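Putative mandelate racemase (Bordetella bronchiseptica, PDB 3OZY) is of unknown function but belongs to the mandelate racemase branch of the enolase superfamily, and probably acts on acid sugars with the help of magnesium. Local coordinates at residues K30-V38 against D331-L341; D277-L288 against T311-V319. All coordinates share one frame; numbering follows the deposited sequence.

Strand 32-42 is the middle strand of the three-stranded antiparallel sheet near the N terminus. Interaction 1 closes a long loop when the chain returns, 293 residues on, and residues 331-341 pack against 30-38. By then the chain has run through the strands and helices of the barrel and left strand 328-331. Interaction 2 is nested inside that loop: residues 277-288 meet 311-319 after the rest of helix 284-296 and strand 300-301. One contact therefore ties the N-terminal domain to the barrel; the other joins the loop and helix after strand 273-274 to helix 309-321 within the barrel domain. Their centres lie about 17 Å apart, and Met338 SD touches Val312 CG2 at 3.8 Å.

Interaction 1: residues K30-V38 against D331-L341; sequences KLNRQMILV and DITHNDLMTRL. With ACY (acetic acid), chain I.
Arg33 and Asp331 form the salt bridge of this contact. Arg33 NH1 gives a hydrogen bond to Asp331 OD2 (3.1 Å) on the syn side of the carboxylate, and NH2 adds a weak one to the same oxygen. The two flat groups lie nearly coplanar, 20° apart, yet OD2 sits tilted from the guanidinium plane and the NH1 bond is bent. Bends at chi2 (-51°) and chi3 (-62°) turn the guanidinium toward Asp331. Asn335 ND2 lies over one guanidinium face, 3.2 Å from Arg33 CZ, without bonding it, since both are donors; it bonds Asp331 OD2 (3.0 Å) and Asn307 O instead. OD2 thus accepts from the amide as well as the arginine. Asp331 OD1 accepts the backbone N of Thr333, an Asx turn, and also its OG1. A water bridges Arg33 NH1 and His334 O.

Farther along the strand the contact turns apolar. Met35 CG meets Leu337 CD1 at 3.8 Å, while Met35 SD and Leu341 CD2 come tip to tip at 3.5 Å. Leu337 CD1 also lies against Arg33 O.

At the near end, Lys30 NZ hydrogen-bonds OXT of an acetic acid molecule (2.7 Å), probably from the crystallisation liquor. The whole is an interdomain seam of this enolase-superfamily fold, where the N-terminal sheet docks on the loop following barrel strand 328-331.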
loop_
_atom_site.group_PDB
_atom_site.type_symbol
_atom_site.label_atom_id
_atom_site.label_comp_id
_atom_site.label_asym_id
_atom_site.label_seq_id
_atom_site.Cartn_x
_atom_site.Cartn_y
_atom_site.Cartn_z
ATOM N N LYS A 30 7.608 15.453 -14.994
ATOM C CA LYS A 30 7.830 14.257 -15.803
ATOM C C LYS A 30 9.196 14.292 -16.481
ATOM O O LYS A 30 9.644 15.346 -16.940
ATOM C CB LYS A 30 6.726 14.091 -16.841
ATOM C CG LYS A 30 5.338 14.066 -16.221
ATOM C CD LYS A 30 4.309 13.550 -17.205
ATOM C CE LYS A 30 2.898 13.713 -16.644
ATOM N NZ LYS A 30 2.773 13.002 -15.329
ATOM N N LEU A 31 9.855 13.135 -16.526
ATOM C CA LEU A 31 11.198 13.007 -17.086
ATOM C C LEU A 31 11.254 12.001 -18.235
ATOM O O LEU A 31 11.828 12.284 -19.292
ATOM C CB LEU A 31 12.185 12.614 -15.981
ATOM C CG LEU A 31 12.257 13.565 -14.779
ATOM C CD1 LEU A 31 13.134 12.984 -13.664
ATOM C CD2 LEU A 31 12.723 14.966 -15.186
ATOM N N ASN A 32 10.672 10.823 -18.028
ATOM C CA ASN A 32 10.576 9.805 -19.071
ATOM C C ASN A 32 9.266 9.075 -18.888
ATOM O O ASN A 32 8.905 8.770 -17.754
ATOM C CB ASN A 32 11.734 8.801 -18.989
ATOM C CG ASN A 32 13.076 9.443 -19.251
ATOM O OD1 ASN A 32 13.479 9.618 -20.411
ATOM N ND2 ASN A 32 13.780 9.803 -18.182
ATOM N N ARG A 33 8.539 8.819 -19.972
ATOM C CA ARG A 33 7.313 8.036 -19.871
ATOM C C ARG A 33 7.669 6.554 -19.906
ATOM O O ARG A 33 8.250 6.051 -20.873
ATOM C CB ARG A 33 6.310 8.415 -20.968
ATOM C CG ARG A 33 5.863 9.897 -20.937
ATOM C CD ARG A 33 5.367 10.360 -19.543
ATOM N NE ARG A 33 4.184 9.619 -19.103
ATOM C CZ ARG A 33 2.933 9.937 -19.412
ATOM N NH1 ARG A 33 2.657 11.007 -20.149
ATOM N NH2 ARG A 33 1.940 9.182 -18.966
ATOM N N GLN A 34 7.338 5.862 -18.823
ATOM C CA GLN A 34 7.759 4.484 -18.638
ATOM C C GLN A 34 6.569 3.570 -18.402
ATOM O O GLN A 34 5.460 4.026 -18.103
ATOM C CB GLN A 34 8.713 4.389 -17.443
ATOM C CG GLN A 34 9.918 5.319 -17.568
ATOM C CD GLN A 34 10.980 5.092 -16.504
ATOM O OE1 GLN A 34 10.694 4.663 -15.381
ATOM N NE2 GLN A 34 12.221 5.394 -16.852
ATOM N N MET A 35 6.819 2.271 -18.520
ATOM C CA MET A 35 5.814 1.269 -18.192
ATOM C C MET A 35 6.469 -0.085 -18.060
ATOM O O MET A 35 7.611 -0.297 -18.491
ATOM C CB MET A 35 4.750 1.176 -19.290
ATOM C CG MET A 35 5.266 0.558 -20.591
ATOM S SD MET A 35 4.027 0.467 -21.899
ATOM C CE MET A 35 2.930 -0.774 -21.210
ATOM N N ILE A 36 5.736 -0.996 -17.435
ATOM C CA ILE A 36 5.976 -2.420 -17.590
ATOM C C ILE A 36 4.954 -2.967 -18.571
ATOM O O ILE A 36 3.753 -2.750 -18.412
ATOM C CB ILE A 36 5.778 -3.168 -16.258
ATOM C CG1 ILE A 36 6.908 -2.860 -15.282
ATOM C CG2 ILE A 36 5.664 -4.676 -16.502
ATOM C CD1 ILE A 36 8.253 -3.467 -15.667
ATOM N N LEU A 37 5.430 -3.679 -19.589
ATOM C CA LEU A 37 4.563 -4.458 -20.453
ATOM C C LEU A 37 4.537 -5.880 -19.911
ATOM O O LEU A 37 5.543 -6.591 -19.972
ATOM C CB LEU A 37 5.077 -4.441 -21.901
ATOM C CG LEU A 37 4.286 -5.301 -22.887
ATOM C CD1 LEU A 37 2.868 -4.802 -23.024
ATOM C CD2 LEU A 37 4.970 -5.332 -24.257
ATOM N N VAL A 38 3.402 -6.274 -19.340
ATOM C CA VAL A 38 3.242 -7.626 -18.825
ATOM C C VAL A 38 2.936 -8.560 -19.982
ATOM O O VAL A 38 2.176 -8.210 -20.883
ATOM C CB VAL A 38 2.090 -7.694 -17.800
ATOM C CG1 VAL A 38 1.902 -9.128 -17.283
ATOM C CG2 VAL A 38 2.355 -6.729 -16.646
ATOM N N ASP A 331 -4.725 10.935 -22.261
ATOM C CA ASP A 331 -3.420 11.595 -22.147
ATOM C C ASP A 331 -3.032 12.260 -23.466
ATOM O O ASP A 331 -2.825 11.565 -24.468
ATOM C CB ASP A 331 -2.393 10.500 -21.797
ATOM C CG ASP A 331 -0.963 11.000 -21.604
ATOM O OD1 ASP A 331 -0.642 12.177 -21.864
ATOM O OD2 ASP A 331 -0.138 10.157 -21.173
ATOM N N ILE A 332 -2.920 13.592 -23.455
ATOM C CA ILE A 332 -2.508 14.341 -24.653
ATOM C C ILE A 332 -1.101 14.917 -24.541
ATOM O O ILE A 332 -0.661 15.684 -25.408
ATOM C CB ILE A 332 -3.527 15.449 -25.062
ATOM C CG1 ILE A 332 -3.887 16.400 -23.900
ATOM C CG2 ILE A 332 -4.782 14.807 -25.627
ATOM C CD1 ILE A 332 -2.726 17.109 -23.232
ATOM N N THR A 333 -0.387 14.553 -23.482
ATOM C CA THR A 333 0.985 15.019 -23.300
ATOM C C THR A 333 1.940 14.196 -24.170
ATOM O O THR A 333 1.544 13.189 -24.755
ATOM C CB THR A 333 1.425 14.964 -21.807
ATOM O OG1 THR A 333 1.617 13.603 -21.400
ATOM C CG2 THR A 333 0.378 15.612 -20.917
ATOM N N HIS A 334 3.199 14.611 -24.248
ATOM C CA HIS A 334 4.161 13.868 -25.051
ATOM C C HIS A 334 4.417 12.483 -24.464
ATOM O O HIS A 334 4.951 12.364 -23.369
ATOM C CB HIS A 334 5.483 14.623 -25.147
ATOM C CG HIS A 334 6.470 13.943 -26.032
ATOM N ND1 HIS A 334 6.728 14.365 -27.319
ATOM C CD2 HIS A 334 7.218 12.831 -25.840
ATOM C CE1 HIS A 334 7.614 13.555 -27.871
ATOM N NE2 HIS A 334 7.930 12.619 -26.994
ATOM N N ASN A 335 4.064 11.443 -25.208
ATOM C CA ASN A 335 4.142 10.090 -24.670
ATOM C C ASN A 335 4.178 9.050 -25.777
ATOM O O ASN A 335 3.148 8.705 -26.350
ATOM C CB ASN A 335 2.942 9.842 -23.744
ATOM C CG ASN A 335 3.035 8.532 -23.008
ATOM O OD1 ASN A 335 3.920 7.716 -23.266
ATOM N ND2 ASN A 335 2.110 8.316 -22.073
ATOM N N ASP A 336 5.374 8.548 -26.075
ATOM C CA ASP A 336 5.518 7.530 -27.111
ATOM C C ASP A 336 4.731 6.260 -26.798
ATOM O O ASP A 336 4.380 5.506 -27.703
ATOM C CB ASP A 336 6.987 7.166 -27.332
ATOM C CG ASP A 336 7.792 8.294 -27.937
ATOM O OD1 ASP A 336 7.198 9.206 -28.563
ATOM O OD2 ASP A 336 9.034 8.242 -27.780
ATOM N N LEU A 337 4.453 6.015 -25.519
ATOM C CA LEU A 337 3.669 4.841 -25.148
ATOM C C LEU A 337 2.192 4.975 -25.528
ATOM O O LEU A 337 1.448 3.987 -25.499
ATOM C CB LEU A 337 3.828 4.528 -23.661
ATOM C CG LEU A 337 5.272 4.325 -23.203
ATOM C CD1 LEU A 337 5.303 4.205 -21.686
ATOM C CD2 LEU A 337 5.932 3.118 -23.876
ATOM N N MET A 338 1.782 6.189 -25.901
ATOM C CA MET A 338 0.424 6.440 -26.389
ATOM C C MET A 338 0.321 6.381 -27.910
ATOM O O MET A 338 -0.782 6.350 -28.460
ATOM C CB MET A 338 -0.070 7.813 -25.932
ATOM C CG MET A 338 -0.465 7.870 -24.467
ATOM S SD MET A 338 -1.914 6.867 -24.074
ATOM C CE MET A 338 -3.182 7.785 -24.953
ATOM N N THR A 339 1.455 6.397 -28.596
ATOM C CA THR A 339 1.431 6.519 -30.056
ATOM C C THR A 339 2.117 5.375 -30.788
ATOM O O THR A 339 1.676 4.979 -31.865
ATOM C CB THR A 339 2.098 7.834 -30.525
ATOM O OG1 THR A 339 3.445 7.880 -30.045
ATOM C CG2 THR A 339 1.335 9.052 -30.012
ATOM N N ARG A 340 3.190 4.843 -30.216
ATOM C CA ARG A 340 4.058 3.924 -30.958
ATOM C C ARG A 340 4.121 2.495 -30.425
ATOM O O ARG A 340 4.716 1.614 -31.052
ATOM C CB ARG A 340 5.469 4.513 -31.056
ATOM C CG ARG A 340 5.547 5.738 -31.956
ATOM C CD ARG A 340 6.853 6.503 -31.773
ATOM N NE ARG A 340 8.019 5.677 -32.067
ATOM C CZ ARG A 340 9.268 6.009 -31.754
ATOM N NH1 ARG A 340 9.517 7.156 -31.137
ATOM N NH2 ARG A 340 10.268 5.190 -32.055
ATOM N N LEU A 341 3.512 2.252 -29.270
ATOM C CA LEU A 341 3.537 0.917 -28.688
ATOM C C LEU A 341 2.588 -0.037 -29.399
ATOM O O LEU A 341 2.904 -1.218 -29.579
ATOM C CB LEU A 341 3.183 0.980 -27.200
ATOM C CG LEU A 341 3.125 -0.363 -26.476
ATOM C CD1 LEU A 341 4.471 -1.072 -26.523
ATOM C CD2 LEU A 341 2.671 -0.167 -25.037
HETATM C C ACY I . 0.166 13.546 -13.272
HETATM O O ACY I . -0.338 14.455 -12.588
HETATM O OXT ACY I . 0.305 13.615 -14.512
HETATM C CH3 ACY I . 0.652 12.302 -12.589
HETATM O O HOH W 1 4.339 13.343 -20.917
#

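Interaction 2: residues D277-L288 against T311-V319; sequences DASRAGGITEAL and TVAANLHLV
Residues 277-283 run as a loop past the start of helix 309-321 before Gly283, at the N-cap, opens helix 284-296. The short segments 284-288 and 311-319 then pack with their N-to-C directions 39° apart and their axes 10.7 Å from each other at closest approach. The loop comes nearer, with the CA atoms of Ser279 and Thr311 5.7 Å apart.

Asn315 carries the polar half with both ends of its amide. Its ND2 donates to Asp277 OD1 (2.8 Å) almost straight, at 169°, and in the amide plane, although it meets the carboxylate from above. Its OD1 accepts the backbone N of Ala278 at 2.9 Å, equally straight. ND2 also bonds back to Thr311 O, one turn earlier in its own helix, so the amide has partners at both ends and its rotation is fixed. Asp277 OD1 takes two further donors, the N of Ser279, which makes an Asx turn, and its OG; the other oxygen, OD2, is hydrogen-bonded to His304. Ser279 OG, between its backbone N and carbonyl carbon (chi1 69°), is placed for that bond, while Ser279 CB presses on Thr311 CG2 at 3.4 Å, tighter than usual.

Toward the C-terminal ends of the segments, Leu318 forms the apolar half. Its CD1 rests on Ile284 CG2 at 3.8 Å and its CD2 on Ala287 CB at 3.7 Å. The Leu288 side chain crosses that of Leu318 at about a right angle, CD2 lying 4.0 Å from Leu318 CG. Ile284 CD1 reaches on to Ala314 CB.

Helix 102-122 borders the contact through Ile112, which touches Ser279 and Ala314, and through Asp111 and Trp115 against Ile284. Helix 284-296 follows strand 273-274, and helix 309-321 follows strand 300-301 and packs on strand 328-331, so the two are neighbouring helices of the beta-alpha barrel.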
loop_
_atom_site.group_PDB
_atom_site.type_symbol
_atom_site.label_atom_id
_atom_site.label_comp_id
_atom_site.label_asym_id
_atom_site.label_seq_id
_atom_site.Cartn_x
_atom_site.Cartn_y
_atom_site.Cartn_z
ATOM N N ASP A 277 -8.677 2.954 -11.413
ATOM C CA ASP A 277 -8.072 2.644 -12.704
ATOM C C ASP A 277 -7.906 1.126 -12.770
ATOM O O ASP A 277 -7.333 0.521 -11.860
ATOM C CB ASP A 277 -6.707 3.361 -12.736
ATOM C CG ASP A 277 -5.931 3.190 -14.039
ATOM O OD1 ASP A 277 -6.126 2.211 -14.782
ATOM O OD2 ASP A 277 -5.049 4.051 -14.295
ATOM N N ALA A 278 -8.399 0.496 -13.829
ATOM C CA ALA A 278 -8.239 -0.952 -13.970
ATOM C C ALA A 278 -6.786 -1.411 -13.848
ATOM O O ALA A 278 -6.526 -2.544 -13.433
ATOM C CB ALA A 278 -8.826 -1.429 -15.287
ATOM N N SER A 279 -5.846 -0.541 -14.227
ATOM C CA SER A 279 -4.418 -0.882 -14.214
ATOM C C SER A 279 -3.697 -0.555 -12.901
ATOM O O SER A 279 -2.491 -0.784 -12.790
ATOM C CB SER A 279 -3.686 -0.198 -15.376
ATOM O OG SER A 279 -3.629 1.208 -15.179
ATOM N N ARG A 280 -4.427 -0.009 -11.924
ATOM C CA ARG A 280 -3.839 0.369 -10.637
ATOM C C ARG A 280 -4.572 -0.225 -9.437
ATOM O O ARG A 280 -3.935 -0.692 -8.497
ATOM C CB ARG A 280 -3.810 1.903 -10.470
ATOM C CG ARG A 280 -3.038 2.641 -11.547
ATOM C CD ARG A 280 -3.292 4.156 -11.511
ATOM N NE ARG A 280 -2.650 4.859 -10.395
ATOM C CZ ARG A 280 -1.399 5.302 -10.411
ATOM N NH1 ARG A 280 -0.638 5.086 -11.479
ATOM N NH2 ARG A 280 -0.901 5.965 -9.366
ATOM N N ALA A 281 -5.905 -0.188 -9.467
ATOM C CA ALA A 281 -6.712 -0.430 -8.273
ATOM C C ALA A 281 -7.004 -1.906 -8.038
ATOM O O ALA A 281 -7.647 -2.248 -7.042
ATOM C CB ALA A 281 -8.014 0.369 -8.358
ATOM N N GLY A 282 -6.552 -2.765 -8.948
ATOM C CA GLY A 282 -6.652 -4.205 -8.766
ATOM C C GLY A 282 -6.836 -5.003 -10.047
ATOM O O GLY A 282 -6.700 -6.231 -10.026
ATOM N N GLY A 283 -7.145 -4.345 -11.166
ATOM C CA GLY A 283 -7.338 -5.060 -12.421
ATOM C C GLY A 283 -8.665 -4.727 -13.066
ATOM O O GLY A 283 -9.458 -3.975 -12.502
ATOM N N ILE A 284 -8.904 -5.264 -14.258
ATOM C CA ILE A 284 -10.245 -5.242 -14.819
ATOM C C ILE A 284 -11.232 -5.912 -13.847
ATOM O O ILE A 284 -12.324 -5.407 -13.615
ATOM C CB ILE A 284 -10.250 -5.923 -16.200
ATOM C CG1 ILE A 284 -9.643 -4.964 -17.235
ATOM C CG2 ILE A 284 -11.654 -6.355 -16.586
ATOM C CD1 ILE A 284 -9.402 -5.591 -18.618
ATOM N N THR A 285 -10.829 -7.029 -13.254
ATOM C CA THR A 285 -11.691 -7.735 -12.306
ATOM C C THR A 285 -12.159 -6.812 -11.175
ATOM O O THR A 285 -13.344 -6.769 -10.828
ATOM C CB THR A 285 -10.956 -8.950 -11.733
ATOM O OG1 THR A 285 -10.522 -9.780 -12.818
ATOM C CG2 THR A 285 -11.857 -9.754 -10.795
ATOM N N GLU A 286 -11.226 -6.049 -10.626
ATOM C CA GLU A 286 -11.541 -5.184 -9.499
ATOM C C GLU A 286 -12.284 -3.909 -9.934
ATOM O O GLU A 286 -13.229 -3.473 -9.267
ATOM C CB GLU A 286 -10.267 -4.855 -8.719
ATOM C CG GLU A 286 -10.511 -4.184 -7.366
ATOM C CD GLU A 286 -11.136 -5.109 -6.329
ATOM O OE1 GLU A 286 -11.389 -6.300 -6.620
ATOM O OE2 GLU A 286 -11.392 -4.626 -5.208
ATOM N N ALA A 287 -11.880 -3.315 -11.053
ATOM C CA ALA A 287 -12.578 -2.132 -11.551
ATOM C C ALA A 287 -14.044 -2.426 -11.867
ATOM O O ALA A 287 -14.907 -1.573 -11.653
ATOM C CB ALA A 287 -11.872 -1.563 -12.782
ATOM N N LEU A 288 -14.331 -3.623 -12.376
ATOM C CA LEU A 288 -15.713 -4.020 -12.632
ATOM C C LEU A 288 -16.546 -3.930 -11.360
ATOM O O LEU A 288 -17.681 -3.432 -11.375
ATOM C CB LEU A 288 -15.784 -5.447 -13.171
ATOM C CG LEU A 288 -15.377 -5.627 -14.630
ATOM C CD1 LEU A 288 -15.265 -7.114 -14.926
ATOM C CD2 LEU A 288 -16.388 -4.960 -15.555
ATOM N N THR A 311 -3.076 0.892 -20.562
ATOM C CA THR A 311 -3.939 1.310 -19.458
ATOM C C THR A 311 -5.165 2.043 -19.991
ATOM O O THR A 311 -6.267 1.889 -19.472
ATOM C CB THR A 311 -3.186 2.139 -18.365
ATOM O OG1 THR A 311 -2.759 3.412 -18.873
ATOM C CG2 THR A 311 -1.964 1.399 -17.859
ATOM N N VAL A 312 -4.979 2.839 -21.037
ATOM C CA VAL A 312 -6.103 3.478 -21.701
ATOM C C VAL A 312 -7.083 2.449 -22.277
ATOM O O VAL A 312 -8.284 2.490 -21.987
ATOM C CB VAL A 312 -5.609 4.467 -22.779
ATOM C CG1 VAL A 312 -6.753 4.915 -23.704
ATOM C CG2 VAL A 312 -4.952 5.659 -22.102
ATOM N N ALA A 313 -6.581 1.523 -23.089
ATOM C CA ALA A 313 -7.451 0.533 -23.709
ATOM C C ALA A 313 -8.195 -0.327 -22.694
ATOM O O ALA A 313 -9.381 -0.593 -22.867
ATOM C CB ALA A 313 -6.671 -0.353 -24.685
ATOM N N ALA A 314 -7.502 -0.775 -21.651
ATOM C CA ALA A 314 -8.127 -1.651 -20.657
ATOM C C ALA A 314 -9.323 -0.947 -20.031
ATOM O O ALA A 314 -10.410 -1.521 -19.930
ATOM C CB ALA A 314 -7.130 -2.058 -19.584
ATOM N N ASN A 315 -9.125 0.294 -19.595
ATOM C CA ASN A 315 -10.241 1.060 -19.044
ATOM C C ASN A 315 -11.338 1.337 -20.068
ATOM O O ASN A 315 -12.519 1.320 -19.732
ATOM C CB ASN A 315 -9.753 2.364 -18.413
ATOM C CG ASN A 315 -9.058 2.137 -17.095
ATOM O OD1 ASN A 315 -9.696 1.784 -16.105
ATOM N ND2 ASN A 315 -7.739 2.322 -17.075
ATOM N N LEU A 316 -10.959 1.593 -21.317
ATOM C CA LEU A 316 -11.949 1.944 -22.326
ATOM C C LEU A 316 -12.937 0.806 -22.603
ATOM O O LEU A 316 -14.119 1.058 -22.836
ATOM C CB LEU A 316 -11.255 2.392 -23.609
ATOM C CG LEU A 316 -12.178 2.951 -24.684
ATOM C CD1 LEU A 316 -13.088 4.042 -24.116
ATOM C CD2 LEU A 316 -11.335 3.480 -25.837
ATOM N N HIS A 317 -12.461 -0.436 -22.599
ATOM C CA HIS A 317 -13.380 -1.564 -22.747
ATOM C C HIS A 317 -14.452 -1.524 -21.665
ATOM O O HIS A 317 -15.641 -1.723 -21.934
ATOM C CB HIS A 317 -12.629 -2.900 -22.693
ATOM C CG HIS A 317 -11.932 -3.242 -23.969
ATOM N ND1 HIS A 317 -12.569 -3.883 -25.010
ATOM C CD2 HIS A 317 -10.664 -3.010 -24.386
ATOM C CE1 HIS A 317 -11.717 -4.042 -26.011
ATOM N NE2 HIS A 317 -10.557 -3.517 -25.658
ATOM N N LEU A 318 -14.027 -1.261 -20.432
ATOM C CA LEU A 318 -14.971 -1.232 -19.321
ATOM C C LEU A 318 -15.900 -0.032 -19.408
ATOM O O LEU A 318 -17.103 -0.151 -19.188
ATOM C CB LEU A 318 -14.241 -1.216 -17.982
ATOM C CG LEU A 318 -13.782 -2.581 -17.487
ATOM C CD1 LEU A 318 -12.817 -3.261 -18.462
ATOM C CD2 LEU A 318 -13.145 -2.448 -16.110
ATOM N N VAL A 319 -15.338 1.133 -19.721
ATOM C CA VAL A 319 -16.140 2.344 -19.823
ATOM C C VAL A 319 -17.189 2.219 -20.926
ATOM O O VAL A 319 -18.346 2.607 -20.740
ATOM C CB VAL A 319 -15.242 3.577 -20.028
ATOM C CG1 VAL A 319 -16.054 4.805 -20.432
ATOM C CG2 VAL A 319 -14.439 3.828 -18.753
#